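Local structure of SnoaL-like domain-containing protein (Novosphingobium aromaticivorans, 2RFR) at residues E16-Y28 and W123-R137. The protein is of unknown function but belongs to the SnoaL-like family of the NTF2 superfamily, whose cone-shaped folds commonly enclose a ligand pocket or active site. Residues are numbered along the deposited sequence; the frame is centred on the assembly and turned at random.
Sequences EDREEIRELIARY and WTFRRTPAGWRAVRR
The Trp132 indole is wedged beneath the helix, its NE1-CD1 edge turned to the carboxylates of Asp17 and Glu20 and one face to Ile21. In the ring plane, Trp132 NE1 gives a nearly straight hydrogen bond to Asp17 OD1 (2.9 Å, 168°). Arg127 grips the same carboxylate end-on, NH1 to OD1 at 2.8 Å and NH2 to OD2, so Asp17 OD1 takes two donors from one face of its plane; Arg127 NE also pairs with Asp95. Ile21 CD1 sits over the six-membered ring of Trp132, 3.9 Å from its centroid, while Arg127 CB backs the opposite face. The backbone N of Trp132 hydrogen-bonds to Glu20 OE2 (2.9 Å), and a water links that oxygen to Trp132 O. Replacing Trp132 with an alanine would probably cost Asp17 one of its donors and leave a gap beneath Ile21. Further along, Leu24 has CG anti to its carbonyl carbon (chi1 -71°), which lets CD1 reach Trp132 O (3.5 Å) and Phe125 CD2 (3.7 Å). Ile21 CG2 makes a CH-pi contact over one face of Phe125. A long N-terminal helix laid across the antiparallel hairpin 123-137 of a curved sheet is as expected of the NTF2-like, cystatin-like fold.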
loop_
_atom_site.group_PDB
_atom_site.type_symbol
_atom_site.label_atom_id
_atom_site.label_comp_id
_atom_site.label_asym_id
_atom_site.label_seq_id
_atom_site.Cartn_x
_atom_site.Cartn_y
_atom_site.Cartn_z
ATOM N N GLU A 16 -16.341 -6.772 2.825
ATOM C CA GLU A 16 -15.837 -6.999 4.177
ATOM C C GLU A 16 -14.746 -8.044 4.216
ATOM O O GLU A 16 -13.768 -7.910 4.933
ATOM C CB GLU A 16 -16.979 -7.355 5.142
ATOM C CG GLU A 16 -17.918 -6.183 5.390
ATOM C CD GLU A 16 -19.177 -6.607 6.118
ATOM O OE1 GLU A 16 -19.663 -7.732 5.945
ATOM O OE2 GLU A 16 -19.750 -5.806 6.891
ATOM N N ASP A 17 -14.927 -9.104 3.474
ATOM C CA ASP A 17 -13.940 -10.190 3.395
ATOM C C ASP A 17 -12.612 -9.624 2.886
ATOM O O ASP A 17 -11.557 -9.872 3.472
ATOM C CB ASP A 17 -14.442 -11.281 2.429
ATOM C CG ASP A 17 -15.571 -12.115 2.962
ATOM O OD1 ASP A 17 -15.799 -12.180 4.175
ATOM O OD2 ASP A 17 -16.169 -12.779 2.091
ATOM N N ARG A 18 -12.654 -8.860 1.794
ATOM C CA ARG A 18 -11.454 -8.325 1.198
ATOM C C ARG A 18 -10.780 -7.350 2.138
ATOM O O ARG A 18 -9.549 -7.355 2.258
ATOM C CB ARG A 18 -11.809 -7.640 -0.106
ATOM C CG ARG A 18 -12.270 -8.614 -1.182
ATOM C CD ARG A 18 -12.772 -7.896 -2.456
ATOM N NE ARG A 18 -11.696 -7.137 -3.047
ATOM C CZ ARG A 18 -10.717 -7.686 -3.776
ATOM N NH1 ARG A 18 -10.778 -8.940 -4.103
ATOM N NH2 ARG A 18 -9.735 -6.951 -4.243
ATOM N N GLU A 19 -11.549 -6.531 2.832
ATOM C CA GLU A 19 -10.974 -5.559 3.728
ATOM C C GLU A 19 -10.344 -6.261 4.937
ATOM O O GLU A 19 -9.293 -5.823 5.452
ATOM C CB GLU A 19 -12.029 -4.487 4.059
ATOM C CG GLU A 19 -11.685 -3.525 5.132
ATOM C CD GLU A 19 -10.575 -2.656 4.787
ATOM O OE1 GLU A 19 -10.239 -2.524 3.620
ATOM O OE2 GLU A 19 -10.100 -2.030 5.733
ATOM N N GLU A 20 -10.950 -7.339 5.424
ATOM C CA GLU A 20 -10.380 -8.114 6.527
ATOM C C GLU A 20 -9.079 -8.752 6.146
ATOM O O GLU A 20 -8.137 -8.732 6.946
ATOM C CB GLU A 20 -11.344 -9.197 6.983
ATOM C CG GLU A 20 -11.689 -9.296 8.376
ATOM C CD GLU A 20 -12.649 -10.424 8.721
ATOM O OE1 GLU A 20 -13.842 -10.388 8.352
ATOM O OE2 GLU A 20 -12.135 -11.338 9.364
ATOM N N ILE A 21 -9.028 -9.304 4.964
ATOM C CA ILE A 21 -7.803 -9.958 4.485
ATOM C C ILE A 21 -6.692 -8.892 4.326
ATOM O O ILE A 21 -5.558 -9.122 4.750
ATOM C CB ILE A 21 -8.092 -10.700 3.200
ATOM C CG1 ILE A 21 -8.979 -11.897 3.482
ATOM C CG2 ILE A 21 -6.772 -11.114 2.492
ATOM C CD1 ILE A 21 -9.718 -12.446 2.258
ATOM N N ARG A 22 -7.015 -7.745 3.740
ATOM C CA ARG A 22 -6.026 -6.681 3.612
ATOM C C ARG A 22 -5.525 -6.210 4.962
ATOM O O ARG A 22 -4.333 -5.879 5.130
ATOM C CB ARG A 22 -6.595 -5.551 2.758
ATOM C CG ARG A 22 -6.678 -5.961 1.277
ATOM C CD ARG A 22 -7.038 -4.795 0.433
ATOM N NE ARG A 22 -6.628 -5.069 -0.959
ATOM C CZ ARG A 22 -7.464 -5.476 -1.887
ATOM N NH1 ARG A 22 -8.755 -5.636 -1.592
ATOM N NH2 ARG A 22 -7.065 -5.710 -3.131
ATOM N N GLU A 23 -6.419 -6.128 5.951
ATOM C CA GLU A 23 -6.050 -5.734 7.307
ATOM C C GLU A 23 -5.114 -6.744 7.935
ATOM O O GLU A 23 -4.121 -6.337 8.568
ATOM C CB GLU A 23 -7.342 -5.431 8.132
ATOM C CG GLU A 23 -7.158 -5.050 9.520
ATOM C CD GLU A 23 -6.558 -3.674 9.758
ATOM O OE1 GLU A 23 -6.726 -2.637 9.003
ATOM O OE2 GLU A 23 -6.078 -3.592 10.880
ATOM N N LEU A 24 -5.310 -8.055 7.748
ATOM C CA LEU A 24 -4.353 -9.045 8.249
ATOM C C LEU A 24 -2.973 -8.784 7.700
ATOM O O LEU A 24 -1.984 -8.809 8.431
ATOM C CB LEU A 24 -4.752 -10.493 7.854
ATOM C CG LEU A 24 -5.944 -11.179 8.487
ATOM C CD1 LEU A 24 -6.191 -12.517 7.815
ATOM C CD2 LEU A 24 -5.694 -11.378 10.031
ATOM N N ILE A 25 -2.882 -8.615 6.395
ATOM C CA ILE A 25 -1.616 -8.417 5.757
ATOM C C ILE A 25 -0.954 -7.109 6.235
ATOM O O ILE A 25 0.249 -7.109 6.543
ATOM C CB ILE A 25 -1.742 -8.444 4.217
ATOM C CG1 ILE A 25 -2.359 -9.762 3.772
ATOM C CG2 ILE A 25 -0.367 -8.180 3.534
ATOM C CD1 ILE A 25 -2.715 -9.772 2.258
ATOM N N ALA A 26 -1.737 -6.051 6.391
ATOM C CA ALA A 26 -1.220 -4.737 6.839
ATOM C C ALA A 26 -0.767 -4.790 8.295
ATOM O O ALA A 26 0.056 -3.956 8.683
ATOM C CB ALA A 26 -2.262 -3.684 6.629
ATOM N N ARG A 27 -1.294 -5.712 9.116
ATOM C CA ARG A 27 -0.849 -5.826 10.484
ATOM C C ARG A 27 0.459 -6.570 10.649
ATOM O O ARG A 27 1.100 -6.402 11.678
ATOM C CB ARG A 27 -1.934 -6.576 11.305
ATOM C CG ARG A 27 -3.157 -5.720 11.580
ATOM C CD ARG A 27 -4.243 -6.580 12.304
ATOM N NE ARG A 27 -5.443 -5.780 12.451
ATOM N N TYR A 28 0.866 -7.394 9.679
ATOM C CA TYR A 28 2.033 -8.216 9.836
ATOM C C TYR A 28 3.252 -7.361 10.180
ATOM O O TYR A 28 3.974 -7.654 11.147
ATOM C CB TYR A 28 2.278 -9.059 8.557
ATOM C CG TYR A 28 3.522 -9.882 8.743
ATOM C CD1 TYR A 28 3.470 -11.138 9.295
ATOM C CD2 TYR A 28 4.800 -9.375 8.397
ATOM C CE1 TYR A 28 4.642 -11.845 9.568
ATOM C CE2 TYR A 28 5.949 -10.094 8.719
ATOM C CZ TYR A 28 5.853 -11.312 9.300
ATOM O OH TYR A 28 6.941 -12.073 9.650
ATOM N N TRP A 123 0.047 -15.512 -0.193
ATOM C CA TRP A 123 -0.656 -15.833 1.049
ATOM C C TRP A 123 -1.941 -16.556 0.709
ATOM O O TRP A 123 -2.601 -16.208 -0.263
ATOM C CB TRP A 123 -1.048 -14.566 1.755
ATOM C CG TRP A 123 -0.029 -13.622 2.263
ATOM C CD1 TRP A 123 0.745 -12.768 1.533
ATOM C CD2 TRP A 123 0.234 -13.320 3.638
ATOM N NE1 TRP A 123 1.467 -11.985 2.373
ATOM C CE2 TRP A 123 1.153 -12.255 3.671
ATOM C CE3 TRP A 123 -0.216 -13.831 4.833
ATOM C CZ2 TRP A 123 1.613 -11.721 4.849
ATOM C CZ3 TRP A 123 0.219 -13.273 6.015
ATOM C CH2 TRP A 123 1.095 -12.209 6.013
ATOM N N THR A 124 -2.312 -17.520 1.512
ATOM C CA THR A 124 -3.628 -18.131 1.495
ATOM C C THR A 124 -4.305 -17.900 2.812
ATOM O O THR A 124 -3.652 -17.777 3.851
ATOM C CB THR A 124 -3.566 -19.576 1.157
ATOM O OG1 THR A 124 -2.863 -20.257 2.169
ATOM C CG2 THR A 124 -2.946 -19.873 -0.194
ATOM N N PHE A 125 -5.644 -17.857 2.774
ATOM C CA PHE A 125 -6.464 -17.534 3.939
ATOM C C PHE A 125 -7.674 -18.437 3.972
ATOM O O PHE A 125 -8.125 -18.950 2.950
ATOM C CB PHE A 125 -6.946 -16.080 3.886
ATOM C CG PHE A 125 -5.870 -15.058 3.739
ATOM C CD1 PHE A 125 -5.414 -14.736 2.514
ATOM C CD2 PHE A 125 -5.271 -14.475 4.823
ATOM C CE1 PHE A 125 -4.396 -13.809 2.356
ATOM C CE2 PHE A 125 -4.227 -13.543 4.695
ATOM C CZ PHE A 125 -3.781 -13.243 3.434
ATOM N N ARG A 126 -8.267 -18.521 5.152
ATOM C CA ARG A 126 -9.586 -19.133 5.255
ATOM C C ARG A 126 -10.434 -18.438 6.274
ATOM O O ARG A 126 -9.971 -17.838 7.208
ATOM C CB ARG A 126 -9.493 -20.607 5.471
ATOM C CG ARG A 126 -9.116 -21.032 6.775
ATOM C CD ARG A 126 -9.461 -22.551 6.861
ATOM N NE ARG A 126 -9.032 -23.012 8.137
ATOM C CZ ARG A 126 -7.941 -23.734 8.404
ATOM N NH1 ARG A 126 -7.127 -24.190 7.451
ATOM N NH2 ARG A 126 -7.723 -24.037 9.670
ATOM N N ARG A 127 -11.731 -18.548 6.049
ATOM C CA ARG A 127 -12.708 -17.968 6.949
ATOM C C ARG A 127 -12.824 -18.896 8.123
ATOM O O ARG A 127 -13.185 -20.025 7.944
ATOM C CB ARG A 127 -14.063 -17.854 6.228
ATOM C CG ARG A 127 -15.090 -17.034 7.007
ATOM C CD ARG A 127 -16.507 -17.240 6.397
ATOM N NE ARG A 127 -16.544 -16.956 4.954
ATOM C CZ ARG A 127 -16.569 -15.710 4.448
ATOM N NH1 ARG A 127 -16.647 -14.610 5.227
ATOM N NH2 ARG A 127 -16.581 -15.538 3.134
ATOM N N THR A 128 -12.653 -18.422 9.313
ATOM C CA THR A 128 -12.830 -19.215 10.524
ATOM C C THR A 128 -13.976 -18.611 11.278
ATOM O O THR A 128 -14.403 -17.512 10.981
ATOM C CB THR A 128 -11.571 -19.169 11.426
ATOM O OG1 THR A 128 -11.520 -17.946 12.189
ATOM C CG2 THR A 128 -10.270 -19.385 10.613
ATOM N N PRO A 129 -14.454 -19.305 12.321
ATOM C CA PRO A 129 -15.525 -18.699 13.122
ATOM C C PRO A 129 -15.168 -17.376 13.775
ATOM O O PRO A 129 -16.079 -16.591 14.073
ATOM C CB PRO A 129 -15.842 -19.793 14.159
ATOM C CG PRO A 129 -15.468 -21.060 13.497
ATOM C CD PRO A 129 -14.214 -20.712 12.684
ATOM N N ALA A 130 -13.881 -17.095 13.962
ATOM C CA ALA A 130 -13.416 -15.868 14.580
ATOM C C ALA A 130 -12.942 -14.844 13.520
ATOM O O ALA A 130 -12.354 -13.820 13.885
ATOM C CB ALA A 130 -12.276 -16.161 15.485
ATOM N N GLY A 131 -13.182 -15.125 12.243
ATOM C CA GLY A 131 -12.765 -14.229 11.161
ATOM C C GLY A 131 -11.754 -14.853 10.234
ATOM O O GLY A 131 -11.310 -15.983 10.401
ATOM N N TRP A 132 -11.373 -14.106 9.226
ATOM C CA TRP A 132 -10.358 -14.568 8.307
ATOM C C TRP A 132 -9.021 -14.713 9.032
ATOM O O TRP A 132 -8.649 -13.881 9.844
ATOM C CB TRP A 132 -10.235 -13.586 7.149
ATOM C CG TRP A 132 -11.360 -13.684 6.187
ATOM C CD1 TRP A 132 -12.540 -12.940 6.186
ATOM C CD2 TRP A 132 -11.458 -14.556 5.068
ATOM N NE1 TRP A 132 -13.321 -13.323 5.145
ATOM C CE2 TRP A 132 -12.692 -14.295 4.424
ATOM C CE3 TRP A 132 -10.633 -15.535 4.527
ATOM C CZ2 TRP A 132 -13.085 -14.976 3.291
ATOM C CZ3 TRP A 132 -11.014 -16.208 3.389
ATOM C CH2 TRP A 132 -12.244 -15.944 2.792
ATOM N N ARG A 133 -8.302 -15.779 8.677
ATOM C CA ARG A 133 -6.946 -16.026 9.183
ATOM C C ARG A 133 -6.077 -16.566 8.061
ATOM O O ARG A 133 -6.559 -17.200 7.122
ATOM C CB ARG A 133 -6.974 -17.067 10.323
ATOM C CG ARG A 133 -7.694 -16.661 11.575
ATOM C CD ARG A 133 -6.994 -15.583 12.358
ATOM N NE ARG A 133 -7.687 -15.240 13.592
ATOM C CZ ARG A 133 -8.657 -14.360 13.698
ATOM N NH1 ARG A 133 -9.171 -13.756 12.652
ATOM N NH2 ARG A 133 -9.180 -14.108 14.883
ATOM N N ALA A 134 -4.778 -16.294 8.142
ATOM C CA ALA A 134 -3.835 -16.844 7.220
ATOM C C ALA A 134 -3.667 -18.347 7.405
ATOM O O ALA A 134 -3.658 -18.861 8.536
ATOM C CB ALA A 134 -2.451 -16.135 7.379
ATOM N N VAL A 135 -3.500 -19.062 6.309
ATOM C CA VAL A 135 -3.217 -20.502 6.327
ATOM C C VAL A 135 -1.765 -20.741 5.998
ATOM O O VAL A 135 -1.040 -21.334 6.779
ATOM C CB VAL A 135 -4.148 -21.244 5.375
ATOM C CG1 VAL A 135 -3.754 -22.749 5.279
ATOM C CG2 VAL A 135 -5.603 -21.069 5.830
ATOM N N ARG A 136 -1.290 -20.236 4.865
ATOM C CA ARG A 136 0.106 -20.390 4.464
ATOM C C ARG A 136 0.582 -19.084 3.858
ATOM O O ARG A 136 -0.100 -18.450 3.043
ATOM C CB ARG A 136 0.246 -21.525 3.453
ATOM C CG ARG A 136 1.673 -21.811 3.058
ATOM C CD ARG A 136 1.766 -23.152 2.295
ATOM N NE ARG A 136 3.076 -23.446 1.726
ATOM C CZ ARG A 136 4.092 -24.132 2.280
ATOM N NH1 ARG A 136 4.016 -24.612 3.474
ATOM N NH2 ARG A 136 5.224 -24.273 1.593
ATOM N N ARG A 137 1.814 -18.693 4.206
ATOM C CA ARG A 137 2.507 -17.604 3.511
ATOM C C ARG A 137 3.775 -18.218 2.952
ATOM O O ARG A 137 4.480 -18.935 3.657
ATOM C CB ARG A 137 2.882 -16.489 4.491
ATOM C CG ARG A 137 3.614 -15.295 3.842
ATOM C CD ARG A 137 3.977 -14.277 4.869
ATOM N NE ARG A 137 4.788 -13.225 4.238
ATOM C CZ ARG A 137 5.255 -12.201 4.916
ATOM N NH1 ARG A 137 5.043 -12.073 6.205
ATOM N NH2 ARG A 137 5.930 -11.293 4.277
HETATM O O HOH W 1 -9.544 -11.240 10.290
#